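Local atomic coordinates of putative acetyltransferase (PDB entry 3DSB), a protein that is a putative acetyltransferase of the GNAT family, which probably transfers an acyl group other than an aminoacyl group. Residues F23-L27 with S89-D93. Numbering follows the deposited sequence.
Sequences FNYNL and SVYVD
Helix segment 23-27 runs nearly square across strand 89-92, their axes at 98° and 8.5 Å apart at closest approach, and the backbones come nearest where Leu27 faces Tyr91. Tyr91 contributes the largest share of the buried surface. Its CG lies anti to the backbone N (chi1 -177°), which sends the ring out from the strand and up against the helix between Phe23 and Leu27. The carbonyl O of Phe23, already hydrogen-bonded to Leu27 N within the helix, sits 3.6 Å above the plane of the tyrosine ring, over its centre. The two aromatic side chains cross at about a right angle while their ring planes are only 42° apart, and the closest carbons are Phe23 CG and Tyr91 CD2 at 3.5 Å. Farther out, the phenyl ring reaches Asp93, with its plane almost perpendicular to that carboxylate. Leu27 packs at the CD1 side of the tyrosine ring, away from the CD2 side that meets Phe23, CB to Tyr91 CD1 at 3.7 Å, and its methyls reach back toward the start of the segment, CD1 to Val90 O and CD2 to Ser89 CB. In the GNAT fold, this is an N-terminal helix laid over one face of the central mixed sheet; Val90, pointing away, packs on helix 101-115 across the opposite face. At the phenol end, Asn26 CB comes within 3.2 Å of Tyr91 OH, and Asn26 ND2 makes only a weak, bent hydrogen bond to that oxygen (3.3 Å). Glu30 is the stronger partner of the hydroxyl. Asn24 starts away from the strand, but its amide end comes back toward Ser89, and a water bridges the gap, donating to Asn24 OD1 at 2.8 Å and accepting from Ser89 OG. Gln69 hydrogen-bonds both Asn24 ND2 and Ser89 OG, Asn24 ND2 also donates to Ile20 O, and Trp79 NE1 of the second subunit donates to Asn24 OD1.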
loop_
_atom_site.group_PDB
_atom_site.type_symbol
_atom_site.label_atom_id
_atom_site.label_comp_id
_atom_site.label_asym_id
_atom_site.label_seq_id
_atom_site.Cartn_x
_atom_site.Cartn_y
_atom_site.Cartn_z
ATOM N N PHE A 23 3.406 8.511 20.455
ATOM C CA PHE A 23 2.015 8.182 20.155
ATOM C C PHE A 23 1.909 6.813 19.475
ATOM O O PHE A 23 0.998 6.010 19.757
ATOM C CB PHE A 23 1.409 9.212 19.205
ATOM C CG PHE A 23 1.011 10.519 19.848
ATOM C CD1 PHE A 23 1.142 10.738 21.211
ATOM C CD2 PHE A 23 0.452 11.514 19.044
ATOM C CE1 PHE A 23 0.720 11.965 21.790
ATOM C CE2 PHE A 23 0.060 12.751 19.596
ATOM C CZ PHE A 23 0.189 12.955 20.958
ATOM N N ASN A 24 2.861 6.520 18.587
ATOM C CA ASN A 24 2.814 5.235 17.900
ATOM C C ASN A 24 3.143 4.055 18.806
ATOM O O ASN A 24 2.492 2.996 18.697
ATOM C CB ASN A 24 3.700 5.286 16.666
ATOM C CG ASN A 24 2.944 5.831 15.488
ATOM O OD1 ASN A 24 2.192 5.087 14.830
ATOM N ND2 ASN A 24 3.048 7.141 15.264
ATOM N N TYR A 25 4.101 4.257 19.714
ATOM C CA TYR A 25 4.398 3.268 20.741
ATOM C C TYR A 25 3.118 3.027 21.538
ATOM O O TYR A 25 2.711 1.848 21.763
ATOM C CB TYR A 25 5.536 3.728 21.655
ATOM C CG TYR A 25 5.847 2.730 22.730
ATOM C CD1 TYR A 25 6.785 1.723 22.508
ATOM C CD2 TYR A 25 5.193 2.773 23.942
ATOM C CE1 TYR A 25 7.069 0.788 23.475
ATOM C CE2 TYR A 25 5.459 1.826 24.929
ATOM C CZ TYR A 25 6.396 0.840 24.688
ATOM O OH TYR A 25 6.681 -0.109 25.665
ATOM N N ASN A 26 2.459 4.112 21.975
ATOM C CA ASN A 26 1.248 3.906 22.784
ATOM C C ASN A 26 0.143 3.213 22.008
ATOM O O ASN A 26 -0.591 2.379 22.549
ATOM C CB ASN A 26 0.713 5.248 23.283
ATOM C CG ASN A 26 1.605 5.901 24.330
ATOM O OD1 ASN A 26 2.510 5.282 24.859
ATOM N ND2 ASN A 26 1.330 7.173 24.641
ATOM N N LEU A 27 -0.017 3.587 20.739
ATOM C CA LEU A 27 -1.040 2.999 19.890
ATOM C C LEU A 27 -0.881 1.486 19.755
ATOM O O LEU A 27 -1.838 0.720 19.874
ATOM C CB LEU A 27 -0.966 3.621 18.497
ATOM C CG LEU A 27 -1.871 3.096 17.386
ATOM C CD1 LEU A 27 -3.378 3.200 17.745
ATOM C CD2 LEU A 27 -1.594 3.750 16.006
ATOM N N SER A 89 -2.604 4.643 10.651
ATOM C CA SER A 89 -2.693 4.831 12.087
ATOM C C SER A 89 -3.457 6.084 12.445
ATOM O O SER A 89 -3.412 7.082 11.735
ATOM C CB SER A 89 -1.290 4.966 12.678
ATOM O OG SER A 89 -0.638 6.124 12.152
ATOM N N VAL A 90 -4.131 6.017 13.582
ATOM C CA VAL A 90 -4.745 7.192 14.214
ATOM C C VAL A 90 -4.548 7.035 15.719
ATOM O O VAL A 90 -4.788 5.965 16.274
ATOM C CB VAL A 90 -6.269 7.295 13.931
ATOM C CG1 VAL A 90 -6.827 8.623 14.459
ATOM C CG2 VAL A 90 -6.638 7.090 12.446
ATOM N N TYR A 91 -4.167 8.114 16.405
ATOM C CA TYR A 91 -3.993 8.032 17.869
ATOM C C TYR A 91 -4.327 9.405 18.454
ATOM O O TYR A 91 -3.901 10.455 17.915
ATOM C CB TYR A 91 -2.531 7.702 18.235
ATOM C CG TYR A 91 -2.341 7.530 19.726
ATOM C CD1 TYR A 91 -2.696 6.327 20.344
ATOM C CD2 TYR A 91 -1.855 8.563 20.521
ATOM C CE1 TYR A 91 -2.575 6.165 21.714
ATOM C CE2 TYR A 91 -1.717 8.382 21.907
ATOM C CZ TYR A 91 -2.066 7.179 22.488
ATOM O OH TYR A 91 -1.921 7.022 23.875
ATOM N N VAL A 92 -5.007 9.369 19.584
ATOM C CA VAL A 92 -5.383 10.575 20.317
ATOM C C VAL A 92 -4.834 10.420 21.738
ATOM O O VAL A 92 -5.120 9.418 22.412
ATOM C CB VAL A 92 -6.930 10.751 20.376
ATOM C CG1 VAL A 92 -7.306 12.059 21.179
ATOM C CG2 VAL A 92 -7.540 10.791 18.991
ATOM N N ASP A 93 -4.059 11.400 22.191
ATOM C CA ASP A 93 -3.566 11.448 23.574
ATOM C C ASP A 93 -4.730 11.270 24.549
ATOM O O ASP A 93 -5.803 11.862 24.364
ATOM C CB ASP A 93 -2.903 12.832 23.740
ATOM C CG ASP A 93 -2.328 13.095 25.111
ATOM O OD1 ASP A 93 -2.972 12.831 26.157
ATOM O OD2 ASP A 93 -1.210 13.646 25.103
HETATM O O HOH W 1 1.868 5.310 12.049
#